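Local coordinates for protein acyl-CoA dehydrogenase (Bacillus anthracis, PDB 3OWA) that binds flavin-adenine dinucleotide and, as a member of the acyl-CoA dehydrogenase family, probably oxidises acyl-CoA thioesters at the alpha-beta carbon bond, at residues Leu59-Phe64 and Ile230-Ser234; Ile113-His118 and Thr188-Phe192; Gly218-Glu224 and Arg236-Asp242. All coordinates share one frame; numbering follows the deposited sequence.

Overall arrangement
All three contacts lie on one side of the chain's centre, around the junction of the helical N-terminal domain with the beta-rich middle domain. Contact 1 and contact 2 each join these two domains, the first through the loop before helix 64-76, the second through helix 110-122; their centres are about 10 Å apart. Contact 3 stays within the middle domain, pairing strands 219-221 and 235-240 about 19 Å from the centre of contact 1 and 15 Å from that of contact 2. Along the chain, contact 2 falls between the segments of contact 1, whereas contact 3 alternates with them. Ser234 bonds Asn189, Ala191 and Glu224, tying all three together; Thr188 of contact 2 reaches the flavin.

Contact 1: Leu59-Phe64 and Ile230-Ser234; sequences LEQHEF and IKCSS
The Schellman motif that ends helix 56-59 supplies one half of this interdomain contact, and a type I beta turn from Ile230 to Ser233 supplies the other. His62, with positive phi, is the C-prime residue, and its imidazole reaches across to the turn: NE2 lies 2.8 Å from Lys231 O, which sits near the ring plane at the edge, but the N-H points well aside (120°), so the bond is weak. Where the backbones come closest, at Glu60 and Cys232, packing is tight, with Leu59 CB 3.5 Å from Cys232 CB, and Leu59 O receives a CA-H...O contact from Cys232 CA. The Glu60 side chain bends at chi2 (-84°), which brings its carboxylate beside Lys231 and Cys232 in the middle of the turn. There a water donates to Glu60 OE1 and accepts from Lys231 N, at 3.1 Å from that nitrogen, giving the backbone amide a bridged partner. Lys231 crosses the glutamate at about a right angle; its CB passes OE1, but its extended chain carries NZ to 6.4 Å from Glu60 OE1.

In the acyl-CoA dehydrogenase fold, this places a helix end of the N-terminal domain against the loop that enters strand 235-240 of the middle domain. Phe64 extends the contact along that loop. Ser234 CB rests over one face of its ring in a CH-pi contact, 4.0 Å from the centroid of the Phe64 ring, while His62 CA lies over the centre of the opposite face. Cys232 O meets the edge of the same ring, 3.4 Å from Phe64 CE1. The hydroxyl of Ser234 is engaged by Glu224 and by the backbone N of Ala191, and Ile230, at the head of the turn, packs against Phe388 of the second subunit.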
# COMPACT_ATOMS: atom_id res chain seq x y z
N LEU A 59 -14.67 11.57 -19.18
CA LEU A 59 -14.42 10.13 -19.34
C LEU A 59 -14.69 9.39 -18.05
O LEU A 59 -15.30 8.31 -18.09
CB LEU A 59 -12.99 9.86 -19.81
CG LEU A 59 -12.55 10.63 -21.07
CD1 LEU A 59 -11.15 10.24 -21.56
CD2 LEU A 59 -13.58 10.32 -22.15
N GLU A 60 -14.23 9.94 -16.91
CA GLU A 60 -14.39 9.20 -15.63
C GLU A 60 -15.85 9.07 -15.30
O GLU A 60 -16.24 8.22 -14.48
CB GLU A 60 -13.66 9.87 -14.45
CG GLU A 60 -12.11 9.91 -14.62
CD GLU A 60 -11.42 8.61 -14.18
OE1 GLU A 60 -11.43 8.35 -12.94
OE2 GLU A 60 -10.84 7.87 -15.05
N GLN A 61 -16.67 9.91 -15.93
CA GLN A 61 -18.13 9.82 -15.72
C GLN A 61 -18.77 8.94 -16.79
O GLN A 61 -19.99 8.92 -16.92
CB GLN A 61 -18.82 11.22 -15.63
CG GLN A 61 -18.46 11.95 -14.31
CD GLN A 61 -18.52 13.47 -14.42
OE1 GLN A 61 -19.30 14.04 -15.19
NE2 GLN A 61 -17.67 14.13 -13.65
N HIS A 62 -17.95 8.16 -17.50
CA HIS A 62 -18.46 7.18 -18.48
C HIS A 62 -19.11 7.85 -19.67
O HIS A 62 -20.07 7.31 -20.24
CB HIS A 62 -19.44 6.17 -17.84
CG HIS A 62 -18.78 5.25 -16.88
ND1 HIS A 62 -19.44 4.22 -16.25
CD2 HIS A 62 -17.49 5.21 -16.43
CE1 HIS A 62 -18.60 3.59 -15.45
NE2 HIS A 62 -17.41 4.15 -15.55
N GLU A 63 -18.58 8.99 -20.06
CA GLU A 63 -19.03 9.56 -21.30
C GLU A 63 -18.22 8.94 -22.43
O GLU A 63 -17.31 9.57 -22.96
CB GLU A 63 -18.91 11.09 -21.27
CG GLU A 63 -19.85 11.71 -20.28
CD GLU A 63 -20.03 13.21 -20.47
OE1 GLU A 63 -19.68 13.77 -21.55
OE2 GLU A 63 -20.54 13.83 -19.51
N PHE A 64 -18.61 7.73 -22.84
CA PHE A 64 -17.76 6.91 -23.72
C PHE A 64 -17.69 7.40 -25.19
O PHE A 64 -16.73 7.12 -25.91
CB PHE A 64 -18.16 5.43 -23.61
CG PHE A 64 -17.88 4.80 -22.27
CD1 PHE A 64 -16.63 4.87 -21.72
CD2 PHE A 64 -18.87 4.09 -21.58
CE1 PHE A 64 -16.34 4.33 -20.50
CE2 PHE A 64 -18.58 3.50 -20.34
CZ PHE A 64 -17.32 3.61 -19.79
N ILE A 230 -9.50 3.46 -12.25
CA ILE A 230 -9.62 3.45 -13.72
C ILE A 230 -11.08 3.55 -14.18
O ILE A 230 -11.56 2.84 -15.06
CB ILE A 230 -8.84 2.28 -14.43
CG1 ILE A 230 -9.35 0.89 -14.02
CG2 ILE A 230 -7.32 2.45 -14.18
CD1 ILE A 230 -8.78 -0.30 -14.90
N LYS A 231 -11.79 4.44 -13.55
CA LYS A 231 -13.23 4.58 -13.80
C LYS A 231 -13.59 4.94 -15.22
O LYS A 231 -14.64 4.60 -15.69
CB LYS A 231 -13.80 5.64 -12.87
CG LYS A 231 -13.84 5.14 -11.38
CD LYS A 231 -14.40 6.25 -10.50
CE LYS A 231 -14.65 5.73 -9.10
NZ LYS A 231 -15.48 6.72 -8.31
N CYS A 232 -12.70 5.62 -15.95
CA CYS A 232 -13.03 5.92 -17.31
C CYS A 232 -12.77 4.75 -18.28
O CYS A 232 -13.13 4.86 -19.44
CB CYS A 232 -12.23 7.14 -17.76
SG CYS A 232 -10.54 6.82 -17.81
N SER A 233 -12.21 3.62 -17.83
CA SER A 233 -12.15 2.45 -18.70
C SER A 233 -13.49 1.68 -18.68
O SER A 233 -14.00 1.29 -17.59
CB SER A 233 -11.01 1.53 -18.18
OG SER A 233 -10.91 0.33 -18.98
N SER A 234 -14.05 1.36 -19.84
CA SER A 234 -15.29 0.60 -19.90
C SER A 234 -15.04 -0.84 -19.46
O SER A 234 -14.04 -1.43 -19.90
CB SER A 234 -15.84 0.60 -21.34
OG SER A 234 -16.86 -0.45 -21.41
O HOH W 1 -10.47 6.46 -11.61

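Contact 2: Ile113-His118 and Thr188-Phe192. With FAD (flavin-adenine dinucleotide), chain E.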
# COMPACT_ATOMS: atom_id res chain seq x y z
N ILE A 113 -5.52 2.46 -20.17
CA ILE A 113 -5.99 1.09 -20.14
C ILE A 113 -6.82 0.83 -21.36
O ILE A 113 -6.63 -0.20 -22.03
CB ILE A 113 -6.83 0.81 -18.84
CG1 ILE A 113 -5.96 1.08 -17.59
CG2 ILE A 113 -7.44 -0.61 -18.87
CD1 ILE A 113 -4.60 0.43 -17.58
N THR A 114 -7.70 1.78 -21.70
CA THR A 114 -8.50 1.71 -22.92
C THR A 114 -7.61 1.55 -24.14
O THR A 114 -7.80 0.67 -24.99
CB THR A 114 -9.33 3.03 -23.06
OG1 THR A 114 -10.27 3.09 -21.98
CG2 THR A 114 -10.08 3.14 -24.41
N HIS A 115 -6.63 2.44 -24.25
CA HIS A 115 -5.75 2.40 -25.39
C HIS A 115 -4.95 1.08 -25.42
O HIS A 115 -4.85 0.41 -26.47
CB HIS A 115 -4.81 3.59 -25.31
CG HIS A 115 -3.69 3.54 -26.30
ND1 HIS A 115 -2.45 3.02 -25.99
CD2 HIS A 115 -3.61 3.99 -27.58
CE1 HIS A 115 -1.66 3.12 -27.05
NE2 HIS A 115 -2.35 3.68 -28.03
N GLY A 116 -4.36 0.71 -24.28
CA GLY A 116 -3.53 -0.52 -24.17
C GLY A 116 -4.28 -1.79 -24.52
O GLY A 116 -3.71 -2.70 -25.11
N ALA A 117 -5.55 -1.90 -24.08
CA ALA A 117 -6.38 -3.06 -24.42
C ALA A 117 -6.67 -3.06 -25.93
O ALA A 117 -6.76 -4.12 -26.55
CB ALA A 117 -7.69 -3.05 -23.65
N HIS A 118 -6.83 -1.89 -26.53
CA HIS A 118 -7.02 -1.89 -27.95
C HIS A 118 -5.76 -2.31 -28.73
O HIS A 118 -5.86 -3.18 -29.58
CB HIS A 118 -7.55 -0.56 -28.49
CG HIS A 118 -7.55 -0.50 -29.99
ND1 HIS A 118 -8.53 -1.10 -30.76
CD2 HIS A 118 -6.65 0.03 -30.87
CE1 HIS A 118 -8.26 -0.90 -32.04
NE2 HIS A 118 -7.13 -0.22 -32.14
N THR A 188 -12.44 -5.15 -20.76
CA THR A 188 -12.14 -3.76 -21.00
C THR A 188 -12.56 -3.37 -22.41
O THR A 188 -12.33 -4.14 -23.35
CB THR A 188 -10.61 -3.58 -20.84
OG1 THR A 188 -10.26 -3.91 -19.49
CG2 THR A 188 -10.15 -2.14 -21.18
N ASN A 189 -13.11 -2.14 -22.58
CA ASN A 189 -13.53 -1.61 -23.88
C ASN A 189 -14.90 -2.13 -24.35
O ASN A 189 -15.36 -1.76 -25.44
CB ASN A 189 -12.48 -1.88 -24.98
CG ASN A 189 -11.25 -0.98 -24.83
OD1 ASN A 189 -11.25 -0.12 -23.95
ND2 ASN A 189 -10.18 -1.22 -25.60
N SER A 190 -15.57 -2.92 -23.53
CA SER A 190 -16.84 -3.55 -23.95
C SER A 190 -17.93 -2.62 -24.40
O SER A 190 -18.76 -3.02 -25.23
CB SER A 190 -17.45 -4.38 -22.82
OG SER A 190 -16.68 -5.52 -22.62
N ALA A 191 -17.99 -1.41 -23.87
CA ALA A 191 -19.03 -0.45 -24.29
C ALA A 191 -18.93 -0.02 -25.75
O ALA A 191 -19.93 0.40 -26.34
CB ALA A 191 -19.01 0.84 -23.37
N PHE A 192 -17.73 -0.03 -26.30
CA PHE A 192 -17.58 0.45 -27.64
C PHE A 192 -16.70 -0.44 -28.53
O PHE A 192 -16.39 -0.03 -29.67
CB PHE A 192 -17.02 1.90 -27.60
CG PHE A 192 -15.85 2.07 -26.62
CD1 PHE A 192 -14.58 1.63 -26.96
CD2 PHE A 192 -16.06 2.59 -25.36
CE1 PHE A 192 -13.52 1.73 -26.04
CE2 PHE A 192 -14.99 2.72 -24.44
CZ PHE A 192 -13.73 2.28 -24.79
PA FAD E . -8.50 -15.22 -8.66
O1A FAD E . -9.79 -15.76 -8.09
O2A FAD E . -7.93 -15.97 -9.81
O5B FAD E . -7.41 -15.04 -7.54
C5B FAD E . -7.71 -14.68 -6.21
C4B FAD E . -6.47 -14.73 -5.34
O4B FAD E . -5.95 -16.07 -5.27
C3B FAD E . -5.37 -13.84 -5.90
O3B FAD E . -4.57 -13.27 -4.86
C2B FAD E . -4.51 -14.85 -6.62
O2B FAD E . -3.18 -14.43 -6.75
C1B FAD E . -4.61 -16.05 -5.72
N9A FAD E . -4.30 -17.28 -6.44
C8A FAD E . -4.94 -17.79 -7.54
N7A FAD E . -4.35 -18.94 -7.91
C5A FAD E . -3.36 -19.20 -7.04
C6A FAD E . -2.43 -20.26 -6.93
N6A FAD E . -2.49 -21.33 -7.74
N1A FAD E . -1.51 -20.22 -5.92
C2A FAD E . -1.49 -19.17 -5.01
N3A FAD E . -2.43 -18.14 -5.10
C4A FAD E . -3.33 -18.15 -6.11
N1 FAD E . -9.57 -10.20 -18.34
C2 FAD E . -9.59 -10.28 -19.72
O2 FAD E . -9.40 -11.34 -20.27
N3 FAD E . -9.82 -9.17 -20.51
C4 FAD E . -10.07 -7.95 -19.96
O4 FAD E . -10.25 -6.99 -20.73
C4X FAD E . -10.04 -7.85 -18.57
N5 FAD E . -10.32 -6.63 -17.98
C5X FAD E . -10.36 -6.52 -16.60
C6 FAD E . -10.65 -5.27 -16.04
C7 FAD E . -10.73 -5.15 -14.66
C7M FAD E . -11.06 -3.80 -14.05
C8 FAD E . -10.51 -6.29 -13.87
C8M FAD E . -10.56 -6.28 -12.37
C9 FAD E . -10.18 -7.52 -14.43
C9A FAD E . -10.11 -7.65 -15.79
N10 FAD E . -9.78 -8.87 -16.36
C10 FAD E . -9.79 -8.98 -17.75
C1' FAD E . -9.58 -10.12 -15.51
C2' FAD E . -8.37 -10.07 -14.58
O2' FAD E . -7.12 -9.82 -15.18
C3' FAD E . -8.50 -11.18 -13.33
O3' FAD E . -9.00 -10.40 -12.31
C4' FAD E . -7.37 -11.77 -12.98
O4' FAD E . -6.88 -12.41 -14.16
C5' FAD E . -7.31 -12.65 -11.73
O5' FAD E . -8.53 -13.34 -11.64
P FAD E . -9.52 -13.24 -10.42
O1P FAD E . -9.84 -11.77 -10.26
O2P FAD E . -10.72 -14.12 -10.67
O3P FAD E . -8.70 -13.67 -9.12
O HOH W 2 -11.82 1.12 -21.73
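Helix 110-122 passes the loop that leaves strand 177-188 with Thr114 opposite Asn189, their CA atoms 6.1 Å apart, and Ala117 opposite Thr188. The carboxamide of Asn189 makes the one direct hydrogen bond between the segments. Its ND2 donates to Thr114 O at 3.1 Å along a nearly straight line (170°) and arrives on a lone pair of Thr114 O, in the plane of that carbonyl, and the acceptor lies in the plane of the amide. Thr114 O is thus shared, since it also takes the helical N-H of His118. ND2 has a second acceptor, Ala149 O, which pins the rotation of the amide. The OD1 end of the Asn189 amide is held through water: one molecule donates to Asn189 OD1 and lies 2.5 Å from Thr114 OG1.

Around this polar centre, methyl groups fill in. Thr114 CG2 sits against Asn189 OD1 and is 3.8 Å from Phe192 CZ, the two side chains crossing at about a right angle. Thr188 turns CG2 anti to its own N (chi1 -62° for OG1), so the methyl meets Ala117 CB at 3.6 Å and approaches Ile113 CG2, while the hydroxyl faces the flavin. Thr188 N donates to FAD O4 at 2.9 Å, and Thr188 OG1 lies 3.1 Å from FAD N5. Threonine thereby has an apolar side on the helix and a polar side on the isoalloxazine. A backbone N-H at O4 would be expected to draw electron density from the ring, consistent with a flavin tuned to accept hydride at N5.

Contact 3: Gly218-Glu224 and Arg236-Asp242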
# COMPACT_ATOMS: atom_id res chain seq x y z
N GLY A 218 -26.51 -12.83 -31.28
CA GLY A 218 -26.42 -13.49 -29.97
C GLY A 218 -25.35 -12.86 -29.07
O GLY A 218 -24.98 -13.45 -28.06
N VAL A 219 -24.80 -11.71 -29.47
CA VAL A 219 -23.76 -11.03 -28.68
C VAL A 219 -24.32 -9.80 -27.97
O VAL A 219 -24.98 -8.95 -28.60
CB VAL A 219 -22.57 -10.57 -29.56
CG1 VAL A 219 -21.49 -9.89 -28.70
CG2 VAL A 219 -21.94 -11.78 -30.28
N SER A 220 -24.08 -9.70 -26.66
CA SER A 220 -24.50 -8.48 -25.90
C SER A 220 -23.61 -8.25 -24.72
O SER A 220 -22.64 -9.02 -24.48
CB SER A 220 -25.99 -8.60 -25.41
OG SER A 220 -26.14 -9.72 -24.59
N THR A 221 -23.90 -7.20 -23.96
CA THR A 221 -23.10 -6.87 -22.78
C THR A 221 -23.97 -6.54 -21.57
O THR A 221 -25.18 -6.20 -21.71
CB THR A 221 -22.09 -5.68 -22.99
OG1 THR A 221 -22.84 -4.49 -23.31
CG2 THR A 221 -21.07 -5.96 -24.09
N SER A 222 -23.39 -6.70 -20.38
CA SER A 222 -24.06 -6.29 -19.13
C SER A 222 -23.86 -4.79 -18.94
O SER A 222 -23.14 -4.16 -19.70
CB SER A 222 -23.37 -7.02 -17.96
OG SER A 222 -22.09 -6.43 -17.76
N PRO A 223 -24.49 -4.21 -17.92
CA PRO A 223 -24.17 -2.87 -17.51
C PRO A 223 -22.69 -2.71 -17.10
O PRO A 223 -22.01 -3.71 -16.77
CB PRO A 223 -25.08 -2.67 -16.27
CG PRO A 223 -26.25 -3.63 -16.49
CD PRO A 223 -25.57 -4.83 -17.08
N GLU A 224 -22.17 -1.48 -17.15
CA GLU A 224 -20.83 -1.17 -16.60
C GLU A 224 -20.63 -1.65 -15.17
O GLU A 224 -21.54 -1.56 -14.36
CB GLU A 224 -20.58 0.31 -16.63
CG GLU A 224 -20.37 0.82 -18.04
CD GLU A 224 -19.03 0.39 -18.68
OE1 GLU A 224 -18.05 0.30 -17.93
OE2 GLU A 224 -18.94 0.17 -19.94
N ARG A 236 -17.30 -4.45 -18.78
CA ARG A 236 -18.60 -5.12 -18.73
C ARG A 236 -18.44 -6.59 -18.93
O ARG A 236 -17.40 -7.06 -19.35
CB ARG A 236 -19.54 -4.64 -19.87
CG ARG A 236 -19.75 -3.12 -19.97
CD ARG A 236 -20.75 -2.83 -21.07
NE ARG A 236 -21.01 -1.39 -21.15
CZ ARG A 236 -21.96 -0.86 -21.89
NH1 ARG A 236 -22.79 -1.66 -22.60
NH2 ARG A 236 -22.11 0.47 -21.91
N THR A 237 -19.51 -7.35 -18.70
CA THR A 237 -19.48 -8.75 -19.02
C THR A 237 -19.93 -8.88 -20.48
O THR A 237 -20.89 -8.22 -20.89
CB THR A 237 -20.47 -9.50 -18.06
OG1 THR A 237 -19.88 -9.52 -16.76
CG2 THR A 237 -20.75 -10.95 -18.52
N LEU A 238 -19.24 -9.71 -21.26
CA LEU A 238 -19.69 -10.06 -22.62
C LEU A 238 -20.59 -11.27 -22.57
O LEU A 238 -20.19 -12.34 -22.08
CB LEU A 238 -18.48 -10.36 -23.47
CG LEU A 238 -18.75 -10.72 -24.95
CD1 LEU A 238 -19.35 -9.54 -25.72
CD2 LEU A 238 -17.40 -11.13 -25.57
N ILE A 239 -21.82 -11.13 -23.06
CA ILE A 239 -22.81 -12.24 -22.92
C ILE A 239 -22.99 -12.92 -24.29
O ILE A 239 -23.30 -12.25 -25.30
CB ILE A 239 -24.15 -11.67 -22.42
CG1 ILE A 239 -23.95 -10.82 -21.12
CG2 ILE A 239 -25.24 -12.77 -22.32
CD1 ILE A 239 -25.23 -10.02 -20.73
N LEU A 240 -22.75 -14.22 -24.34
CA LEU A 240 -22.83 -14.99 -25.57
C LEU A 240 -23.99 -15.98 -25.46
O LEU A 240 -23.91 -16.98 -24.74
CB LEU A 240 -21.49 -15.72 -25.83
CG LEU A 240 -20.30 -14.75 -25.83
CD1 LEU A 240 -18.97 -15.45 -25.70
CD2 LEU A 240 -20.34 -13.76 -27.05
N GLU A 241 -25.05 -15.72 -26.20
CA GLU A 241 -26.28 -16.55 -26.18
C GLU A 241 -26.54 -17.03 -27.61
O GLU A 241 -27.09 -16.30 -28.46
CB GLU A 241 -27.45 -15.75 -25.56
CG GLU A 241 -27.25 -15.43 -24.05
CD GLU A 241 -28.27 -14.37 -23.47
OE1 GLU A 241 -28.47 -14.34 -22.22
OE2 GLU A 241 -28.83 -13.54 -24.25
N ASP A 242 -26.05 -18.24 -27.90
CA ASP A 242 -25.99 -18.74 -29.27
C ASP A 242 -25.37 -17.68 -30.21
O ASP A 242 -25.92 -17.39 -31.28
CB ASP A 242 -27.39 -19.13 -29.74
CG ASP A 242 -27.91 -20.42 -29.09
OD1 ASP A 242 -29.14 -20.60 -29.11
OD2 ASP A 242 -27.12 -21.26 -28.60
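Two acceptors meet the edge of the Arg236 guanidinium near its plane: Glu224 OE2 and Thr221 OG1. NE forms a salt bridge with Glu224 OE2 at 2.9 Å, approaching from above the carboxylate, whose plane stands 72° from that of the guanidinium. NH1 donates to Thr221 OG1, also at 2.9 Å, with the oxygen close to the guanidinium plane. Arg236 can span both because its chain is extended from CG to NE; its CG and CD pass the carbonyl oxygen of Ser222, Arg236 CD coming to 3.1 Å from Ser222 O. Held at its edge by two acceptors, the guanidinium has its rotation fixed. Glu224 OE2 is shared with Ser234 OG and OE1 takes the N-H of Thr235, so the glutamate also fastens the chain just ahead of the arginine.

These residues stand at one end of an antiparallel ladder in the middle-domain sheet of the acyl-CoA dehydrogenase fold, where strand 219-221 pairs with strand 235-240 at 155°. Ser220 and Ile239 are the hydrogen-bonded pair, with Ile239 N 2.7 Å from Ser220 O, and Glu241 N reaches Gly218 O almost straight (178°). Beyond Thr221 a side chain takes over one rung: Ser222 N still donates to Thr237 O, but Thr237 N donates to Ser222 OG at 2.9 Å, and that hydroxyl in turn donates to Pro223 O. On the face bearing Val219, Thr221, Leu238 and Leu240, Val219 CG1 packs 3.7 Å from Leu238 CD1, while CG2 lies beside Leu240 CD2. Both leucines continue onto Val198 of strand 195-202. On the other face, Ser220 OG rests 3.5 Å from Ile239 CB, and Ile239 CD1 reaches along the strand to the backbone between Thr221 and Ser222.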